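Side-chain contacts in protein gp18 (Listeria monocytogenes EGD-e, PDB 3GS9), which is a prophage tail protein of the prophage endopeptidase tail family and probably a structural component of the phage tail: residues V164-N169 with E178-K183; F199-L204 with V288-E293. All blocks are in the same frame, centred on the assembly; numbering follows the deposited sequence. Where two conformers were deposited one is given.

Overall arrangement
From the N terminus, the chain first builds a large antiparallel sheet and reaches contact 1 only after helix 150-161. Contact 1 is short-range. It closes over the hairpin of strands 166-168 and 171-173, bringing Tyr180 of the following loop back to Val164 and Ile166. The chain then enters a six-stranded mixed sheet, where contact 2 opens at strand 197-202 and closes 84 residues later at strand 287-292. The two contacts neither nest nor cross; they follow in series. The centres of contacts 1 and 2 lie about 24 Å apart and their nearest atoms about 6 Å. Contact 1 lies between a small three-stranded sheet and the six-stranded one. Contact 2 joins two strands within the latter.

Contact 1 of 2, residues V164-N169 with E178-K183; sequences VVIPDN and EIYGAK
Val164 lies over one face of the Tyr180 ring, and the two side chains cross at about a right angle. The methyl CG2 of Val164 makes a CH-pi contact 3.7 Å from the Tyr180 ring centroid. It stands just 4° off the ring normal, so it sits almost exactly above the middle of the ring. The second methyl works at the root of the tyrosine: Val164 CG1 is 3.5 Å from Tyr180 CB and equally close to CG. Together the two branches cover the ring from its CB stem to its centre. Val164 was built in two conformers, and this fit belongs to one of them, with CG1 lying between the backbone N and the carbonyl carbon (chi1 51°). Tyr180 reaches back toward the valine because its CG is anti to its backbone N (chi1 169°).

The contact brings together the chain on both sides of a beta hairpin. Strands 166-168 and 171-173 pair antiparallel, with a backbone bond between Ile166 and Val173, and Tyr180 comes from the loop that follows. Tyr180 also touches Gln302 of strand 297-305, so the tyrosine side chain lies between the hairpin and the six-stranded sheet.

Ile166 adds a lighter touch from the strand. Its CD1 meets Tyr180 CD1 at 4.3 Å and approaches the ring obliquely.

Contact 2 of 2, residues F199-L204 with V288-E293; sequences FDIDTL and VLFIYE
Phe290 points an edge at the face of Phe199 inside a six-stranded mixed sheet. The strands 199-202 and 288-292 are not neighbours in this sheet: strands 297-305, 318-321 and 269-274 separate them. Their axes pass 11.5 Å apart at 65°, and side chains fill the gap. That they still meet suggests that the sheet curls, consistent with the barrel-like clan of the family.

The tight part is the aromatic pair. The ring centroids are 4.8 Å apart and the planes meet at 52°, a tilted edge-to-face arrangement. Phe290 CE1 stands 3.6 Å above the plane of the Phe199 ring, over its centre. It is thus at nearly equal distance from all six Phe199 ring carbons. Phe290 CG is anti to its backbone N (chi1 -170°), which sends the ring across toward Phe199. Beside this pair, Ile201 CD1 meets Phe290 CZ at 3.8 Å, and the two side chains come from opposite directions. Tyr190 and Tyr299 meet the Phe290 ring too.

Between the two segments the contact thins toward Tyr292, whose ring is packed instead by Tyr58 and His76 of the second subunit. Here the same Ile201 CD1 lies obliquely, 4.0 Å from Tyr292 CD1. The hydroxyl of Tyr292 is hydrogen-bonded to Asp57 of the second subunit. The sheet also runs on into that subunit by antiparallel pairing at Ile201 and Asp202. An Asx turn shapes the exposed end beyond the strand: Leu204 N donates at 2.9 Å to Asp202 OD1, which it meets on the anti side and well out of the carboxylate plane.

Contact 1 of 2, residues V164-N169 with E178-K183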
ATOM      1  N   VAL A 164       7.851 -24.134  10.745  1.00 15.79           N
ATOM      2  CA  VAL A 164       8.840 -23.525   9.855  0.50 15.59           C
ATOM      3  C   VAL A 164       9.108 -24.528   8.728  1.00 17.21           C
ATOM      4  O   VAL A 164       8.943 -25.720   8.926  1.00 16.99           O
ATOM      5  CB  VAL A 164      10.160 -23.195  10.664  0.50 15.70           C
ATOM      6  CG1 VAL A 164      10.668 -24.429  11.459  0.50 11.12           C
ATOM      7  CG2 VAL A 164      11.250 -22.640   9.764  0.50 20.47           C
ATOM      8  N   VAL A 165       9.517 -24.060   7.553  1.00 16.83           N
ATOM      9  CA  VAL A 165       9.910 -24.997   6.468  1.00 14.22           C
ATOM     10  C   VAL A 165      11.366 -24.720   6.191  1.00 17.72           C
ATOM     11  O   VAL A 165      11.764 -23.560   6.099  1.00 16.03           O
ATOM     12  CB  VAL A 165       9.011 -24.874   5.171  1.00 15.68           C
ATOM     13  CG1 VAL A 165       9.029 -23.450   4.579  1.00 21.48           C
ATOM     14  CG2 VAL A 165       9.448 -25.911   4.114  1.00 13.76           C
ATOM     15  N   ILE A 166      12.152 -25.789   6.091  1.00 18.41           N
ATOM     16  CA  ILE A 166      13.588 -25.685   5.860  1.00 18.06           C
ATOM     17  C   ILE A 166      13.883 -26.468   4.586  1.00 17.69           C
ATOM     18  O   ILE A 166      13.932 -27.667   4.618  1.00 17.26           O
ATOM     19  CB  ILE A 166      14.385 -26.263   7.037  1.00 19.37           C
ATOM     20  CG1 ILE A 166      13.879 -25.691   8.382  1.00 18.93           C
ATOM     21  CG2 ILE A 166      15.860 -25.980   6.822  1.00 20.90           C
ATOM     22  CD1 ILE A 166      14.271 -26.513   9.555  1.00 29.66           C
ATOM     23  N   PRO A 167      13.969 -25.774   3.438  1.00 19.06           N
ATOM     24  CA  PRO A 167      14.211 -26.476   2.176  1.00 19.00           C
ATOM     25  C   PRO A 167      15.645 -26.922   1.995  1.00 18.61           C
ATOM     26  O   PRO A 167      16.567 -26.099   2.197  1.00 21.43           O
ATOM     27  CB  PRO A 167      13.874 -25.407   1.106  1.00 18.95           C
ATOM     28  CG  PRO A 167      13.179 -24.311   1.804  1.00 21.67           C
ATOM     29  CD  PRO A 167      13.770 -24.332   3.208  1.00 18.46           C
ATOM     30  N   ASP A 168      15.821 -28.193   1.641  1.00 16.01           N
ATOM     31  CA  ASP A 168      17.110 -28.730   1.112  1.00 16.62           C
ATOM     32  C   ASP A 168      16.839 -29.079  -0.359  1.00 14.43           C
ATOM     33  O   ASP A 168      16.254 -30.114  -0.668  1.00 15.42           O
ATOM     34  CB  ASP A 168      17.578 -29.961   1.898  1.00 16.71           C
ATOM     35  CG  ASP A 168      18.819 -30.583   1.334  1.00 24.81           C
ATOM     36  OD1 ASP A 168      19.414 -30.017   0.399  1.00 20.02           O
ATOM     37  OD2 ASP A 168      19.217 -31.677   1.825  1.00 29.42           O
ATOM     38  N   ASN A 169      17.207 -28.169  -1.260  1.00 15.46           N
ATOM     39  CA  ASN A 169      16.695 -28.192  -2.628  1.00 16.86           C
ATOM     40  C   ASN A 169      15.189 -28.343  -2.620  1.00 16.96           C
ATOM     41  O   ASN A 169      14.532 -27.491  -1.997  1.00 15.97           O
ATOM     42  CB  ASN A 169      17.490 -29.173  -3.464  1.00 17.02           C
ATOM     43  CG  ASN A 169      18.944 -28.715  -3.582  1.00 18.66           C
ATOM     44  OD1 ASN A 169      19.178 -27.639  -4.108  1.00 21.49           O
ATOM     45  ND2 ASN A 169      19.882 -29.458  -3.024  1.00 20.45           N
ATOM     46  N   GLU A 178       9.052 -24.460  18.185  1.00 17.04           N
ATOM     47  CA  GLU A 178       9.809 -24.784  19.408  1.00 17.26           C
ATOM     48  C   GLU A 178      11.127 -25.477  19.137  1.00 18.41           C
ATOM     49  O   GLU A 178      12.059 -25.322  19.920  1.00 20.63           O
ATOM     50  CB  GLU A 178       8.978 -25.667  20.338  1.00 17.46           C
ATOM     51  CG  GLU A 178       7.778 -24.907  20.919  1.00 19.70           C
ATOM     52  CD  GLU A 178       6.502 -25.051  20.115  1.00 18.92           C
ATOM     53  OE1 GLU A 178       6.540 -25.390  18.902  1.00 16.58           O
ATOM     54  OE2 GLU A 178       5.449 -24.788  20.724  1.00 18.59           O
ATOM     55  N   ILE A 179      11.193 -26.280  18.079  1.00 16.67           N
ATOM     56  CA  ILE A 179      12.427 -27.040  17.772  1.00 21.81           C
ATOM     57  C   ILE A 179      13.160 -26.529  16.538  1.00 22.80           C
ATOM     58  O   ILE A 179      13.970 -27.241  15.936  1.00 23.12           O
ATOM     59  CB  ILE A 179      12.175 -28.577  17.761  1.00 23.19           C
ATOM     60  CG1 ILE A 179      11.219 -29.012  16.637  1.00 24.66           C
ATOM     61  CG2 ILE A 179      11.668 -28.967  19.131  1.00 23.84           C
ATOM     62  CD1 ILE A 179      11.157 -30.548  16.387  1.00 20.58           C
ATOM     63  N   TYR A 180      12.881 -25.267  16.201  1.00 20.21           N
ATOM     64  CA  TYR A 180      13.572 -24.562  15.155  1.00 23.43           C
ATOM     65  C   TYR A 180      14.517 -23.565  15.776  1.00 25.26           C
ATOM     66  O   TYR A 180      14.098 -22.537  16.313  1.00 28.19           O
ATOM     67  CB  TYR A 180      12.581 -23.818  14.286  1.00 23.65           C
ATOM     68  CG  TYR A 180      13.220 -22.852  13.326  1.00 21.26           C
ATOM     69  CD1 TYR A 180      14.165 -23.301  12.396  1.00 23.61           C
ATOM     70  CD2 TYR A 180      12.865 -21.500  13.323  1.00 19.74           C
ATOM     71  CE1 TYR A 180      14.731 -22.423  11.490  1.00 26.28           C
ATOM     72  CE2 TYR A 180      13.430 -20.616  12.433  1.00 27.00           C
ATOM     73  CZ  TYR A 180      14.374 -21.094  11.521  1.00 26.42           C
ATOM     74  OH  TYR A 180      14.945 -20.202  10.635  1.00 31.08           O
ATOM     75  N   GLY A 181      15.798 -23.846  15.687  1.00 26.71           N
ATOM     76  CA  GLY A 181      16.768 -23.028  16.386  1.00 28.69           C
ATOM     77  C   GLY A 181      16.988 -23.493  17.811  1.00 27.06           C
ATOM     78  O   GLY A 181      16.043 -23.774  18.566  1.00 28.39           O
ATOM     79  N   ALA A 182      18.242 -23.542  18.196  1.00 29.50           N
ATOM     80  CA  ALA A 182      18.597 -23.915  19.544  1.00 29.99           C
ATOM     81  C   ALA A 182      19.232 -22.727  20.221  1.00 30.34           C
ATOM     82  O   ALA A 182      19.686 -21.780  19.554  1.00 26.40           O
ATOM     83  CB  ALA A 182      19.544 -25.110  19.542  1.00 31.64           C
ATOM     84  N   LYS A 183      19.225 -22.780  21.552  1.00 33.46           N
ATOM     85  CA  LYS A 183      19.903 -21.801  22.371  1.00 37.62           C
ATOM     86  C   LYS A 183      21.401 -21.982  22.159  1.00 40.35           C
ATOM     87  O   LYS A 183      21.911 -23.097  22.278  1.00 41.13           O
ATOM     88  CB  LYS A 183      19.534 -21.972  23.852  1.00 38.45           C
ATOM     89  CG  LYS A 183      18.219 -21.289  24.264  1.00 44.35           C
ATOM     90  CD  LYS A 183      16.982 -22.014  23.745  1.00 48.58           C
ATOM     91  CE  LYS A 183      15.734 -21.152  23.879  1.00 50.50           C
ATOM     92  NZ  LYS A 183      14.479 -21.943  23.687  1.00 54.52           N
TER

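Contact 2 of 2, residues F199-L204 with V288-E293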
ATOM      1  N   PHE A 199      21.312  -1.921  16.995  1.00 18.98           N
ATOM      2  CA  PHE A 199      19.919  -2.317  17.205  1.00 18.80           C
ATOM      3  C   PHE A 199      18.943  -1.148  17.206  1.00 18.19           C
ATOM      4  O   PHE A 199      19.275  -0.054  17.657  1.00 19.35           O
ATOM      5  CB  PHE A 199      19.777  -3.052  18.530  1.00 16.83           C
ATOM      6  CG  PHE A 199      20.210  -4.466  18.457  1.00 20.75           C
ATOM      7  CD1 PHE A 199      21.564  -4.778  18.492  1.00 18.74           C
ATOM      8  CD2 PHE A 199      19.287  -5.486  18.254  1.00 18.39           C
ATOM      9  CE1 PHE A 199      21.993  -6.087  18.380  1.00 21.43           C
ATOM     10  CE2 PHE A 199      19.720  -6.806  18.119  1.00 20.19           C
ATOM     11  CZ  PHE A 199      21.076  -7.096  18.193  1.00 20.83           C
ATOM     12  N   ASP A 200      17.753  -1.409  16.674  1.00 16.60           N
ATOM     13  CA  ASP A 200      16.585  -0.581  16.900  1.00 16.94           C
ATOM     14  C   ASP A 200      15.687  -1.327  17.899  1.00 16.90           C
ATOM     15  O   ASP A 200      15.431  -2.512  17.756  1.00 16.85           O
ATOM     16  CB  ASP A 200      15.826  -0.289  15.594  1.00 17.86           C
ATOM     17  CG  ASP A 200      14.582   0.596  15.819  1.00 22.00           C
ATOM     18  OD1 ASP A 200      14.734   1.814  16.012  1.00 25.48           O
ATOM     19  OD2 ASP A 200      13.457   0.065  15.798  1.00 28.47           O
ATOM     20  N   ILE A 201      15.250  -0.604  18.931  1.00 17.49           N
ATOM     21  CA  ILE A 201      14.434  -1.155  20.005  1.00 16.54           C
ATOM     22  C   ILE A 201      13.326  -0.178  20.288  1.00 14.74           C
ATOM     23  O   ILE A 201      13.578   1.021  20.444  1.00 14.61           O
ATOM     24  CB  ILE A 201      15.271  -1.353  21.332  1.00 19.01           C
ATOM     25  CG1 ILE A 201      16.639  -2.015  21.015  1.00 16.49           C
ATOM     26  CG2 ILE A 201      14.444  -2.100  22.360  1.00 17.18           C
ATOM     27  CD1 ILE A 201      17.558  -2.115  22.189  1.00 17.45           C
ATOM     28  N   ASP A 202      12.107  -0.675  20.394  1.00 14.60           N
ATOM     29  CA  ASP A 202      10.992   0.195  20.744  1.00 13.76           C
ATOM     30  C   ASP A 202      10.001  -0.562  21.558  1.00 12.99           C
ATOM     31  O   ASP A 202      10.051  -1.810  21.654  1.00 13.49           O
ATOM     32  CB  ASP A 202      10.370   0.833  19.480  1.00 14.82           C
ATOM     33  CG  ASP A 202       9.580  -0.140  18.628  1.00 20.93           C
ATOM     34  OD1 ASP A 202       8.632  -0.740  19.142  1.00 16.14           O
ATOM     35  OD2 ASP A 202       9.867  -0.284  17.408  1.00 20.93           O
ATOM     36  N   THR A 203       9.079   0.181  22.153  1.00 12.50           N
ATOM     37  CA  THR A 203       7.991  -0.460  22.886  1.00 13.04           C
ATOM     38  C   THR A 203       6.613  -0.126  22.294  1.00 13.09           C
ATOM     39  O   THR A 203       5.579  -0.203  22.990  1.00 14.20           O
ATOM     40  CB  THR A 203       8.055  -0.141  24.411  1.00 13.43           C
ATOM     41  OG1 THR A 203       8.114   1.270  24.613  1.00 15.53           O
ATOM     42  CG2 THR A 203       9.311  -0.778  25.057  1.00 16.42           C
ATOM     43  N   LEU A 204       6.600   0.244  21.013  1.00 14.80           N
ATOM     44  CA  LEU A 204       5.358   0.596  20.357  1.00 13.62           C
ATOM     45  C   LEU A 204       4.411  -0.587  20.307  1.00 15.66           C
ATOM     46  O   LEU A 204       3.187  -0.406  20.303  1.00 16.97           O
ATOM     47  CB  LEU A 204       5.602   1.165  18.950  1.00 16.08           C
ATOM     48  CG  LEU A 204       6.266   2.557  18.843  1.00 16.00           C
ATOM     49  CD1 LEU A 204       6.857   2.792  17.449  1.00 18.15           C
ATOM     50  CD2 LEU A 204       5.266   3.632  19.287  1.00 15.97           C
ATOM     51  N   VAL A 288      20.050 -15.873  20.297  1.00 20.12           N
ATOM     52  CA  VAL A 288      21.065 -15.132  21.032  1.00 19.60           C
ATOM     53  C   VAL A 288      20.369 -14.440  22.215  1.00 17.89           C
ATOM     54  O   VAL A 288      19.289 -13.861  22.052  1.00 20.21           O
ATOM     55  CB  VAL A 288      21.730 -14.118  20.094  1.00 19.52           C
ATOM     56  CG1 VAL A 288      22.727 -13.271  20.824  1.00 19.38           C
ATOM     57  CG2 VAL A 288      22.422 -14.838  18.901  1.00 22.35           C
ATOM     58  N   LEU A 289      20.963 -14.528  23.409  1.00 19.24           N
ATOM     59  CA  LEU A 289      20.406 -13.858  24.605  1.00 19.03           C
ATOM     60  C   LEU A 289      20.698 -12.381  24.462  1.00 17.94           C
ATOM     61  O   LEU A 289      21.857 -12.000  24.299  1.00 20.11           O
ATOM     62  CB  LEU A 289      21.057 -14.330  25.905  1.00 22.65           C
ATOM     63  CG  LEU A 289      20.531 -13.636  27.173  1.00 23.90           C
ATOM     64  CD1 LEU A 289      19.054 -13.876  27.410  1.00 23.76           C
ATOM     65  CD2 LEU A 289      21.375 -14.050  28.419  1.00 24.74           C
ATOM     66  N   PHE A 290      19.649 -11.566  24.497  1.00 18.42           N
ATOM     67  CA  PHE A 290      19.781 -10.117  24.398  1.00 17.37           C
ATOM     68  C   PHE A 290      19.632  -9.545  25.814  1.00 15.85           C
ATOM     69  O   PHE A 290      18.609  -9.714  26.442  1.00 15.76           O
ATOM     70  CB  PHE A 290      18.713  -9.514  23.449  1.00 17.47           C
ATOM     71  CG  PHE A 290      18.961  -8.067  23.120  1.00 15.13           C
ATOM     72  CD1 PHE A 290      19.882  -7.701  22.141  1.00 17.42           C
ATOM     73  CD2 PHE A 290      18.314  -7.053  23.845  1.00 15.49           C
ATOM     74  CE1 PHE A 290      20.111  -6.368  21.839  1.00 17.39           C
ATOM     75  CE2 PHE A 290      18.563  -5.722  23.563  1.00 14.02           C
ATOM     76  CZ  PHE A 290      19.461  -5.377  22.571  1.00 14.89           C
ATOM     77  N   ILE A 291      20.664  -8.874  26.313  1.00 15.40           N
ATOM     78  CA  ILE A 291      20.558  -8.223  27.608  1.00 16.80           C
ATOM     79  C   ILE A 291      20.449  -6.715  27.395  1.00 16.49           C
ATOM     80  O   ILE A 291      21.417  -6.053  26.969  1.00 15.41           O
ATOM     81  CB  ILE A 291      21.767  -8.559  28.501  1.00 18.39           C
ATOM     82  CG1 ILE A 291      21.897 -10.067  28.702  1.00 19.66           C
ATOM     83  CG2 ILE A 291      21.659  -7.848  29.830  1.00 18.21           C
ATOM     84  CD1 ILE A 291      23.170 -10.490  29.385  1.00 22.69           C
ATOM     85  N   TYR A 292      19.262  -6.186  27.639  1.00 18.53           N
ATOM     86  CA  TYR A 292      19.044  -4.740  27.552  1.00 19.70           C
ATOM     87  C   TYR A 292      19.500  -4.135  28.868  1.00 19.75           C
ATOM     88  O   TYR A 292      18.737  -4.043  29.861  1.00 18.59           O
ATOM     89  CB  TYR A 292      17.583  -4.369  27.242  1.00 17.11           C
ATOM     90  CG  TYR A 292      17.411  -2.880  27.138  1.00 15.28           C
ATOM     91  CD1 TYR A 292      18.052  -2.165  26.139  1.00 14.53           C
ATOM     92  CD2 TYR A 292      16.641  -2.167  28.045  1.00 16.99           C
ATOM     93  CE1 TYR A 292      17.925  -0.795  26.040  1.00 14.90           C
ATOM     94  CE2 TYR A 292      16.497  -0.807  27.933  1.00 19.58           C
ATOM     95  CZ  TYR A 292      17.152  -0.123  26.937  1.00 17.41           C
ATOM     96  OH  TYR A 292      17.007   1.241  26.839  1.00 19.52           O
ATOM     97  N   GLU A 293      20.751  -3.699  28.850  1.00 19.81           N
ATOM     98  CA  GLU A 293      21.462  -3.353  30.076  1.00 22.77           C
ATOM     99  C   GLU A 293      20.852  -2.172  30.836  1.00 22.19           C
ATOM    100  O   GLU A 293      20.797  -2.190  32.067  1.00 22.96           O
ATOM    101  CB  GLU A 293      22.942  -3.081  29.775  1.00 24.45           C
ATOM    102  CG  GLU A 293      23.891  -3.621  30.828  1.00 33.19           C
ATOM    103  CD  GLU A 293      23.868  -5.149  30.888  1.00 35.16           C
ATOM    104  OE1 GLU A 293      24.266  -5.807  29.903  1.00 43.60           O
ATOM    105  OE2 GLU A 293      23.439  -5.688  31.927  1.00 42.55           O
TER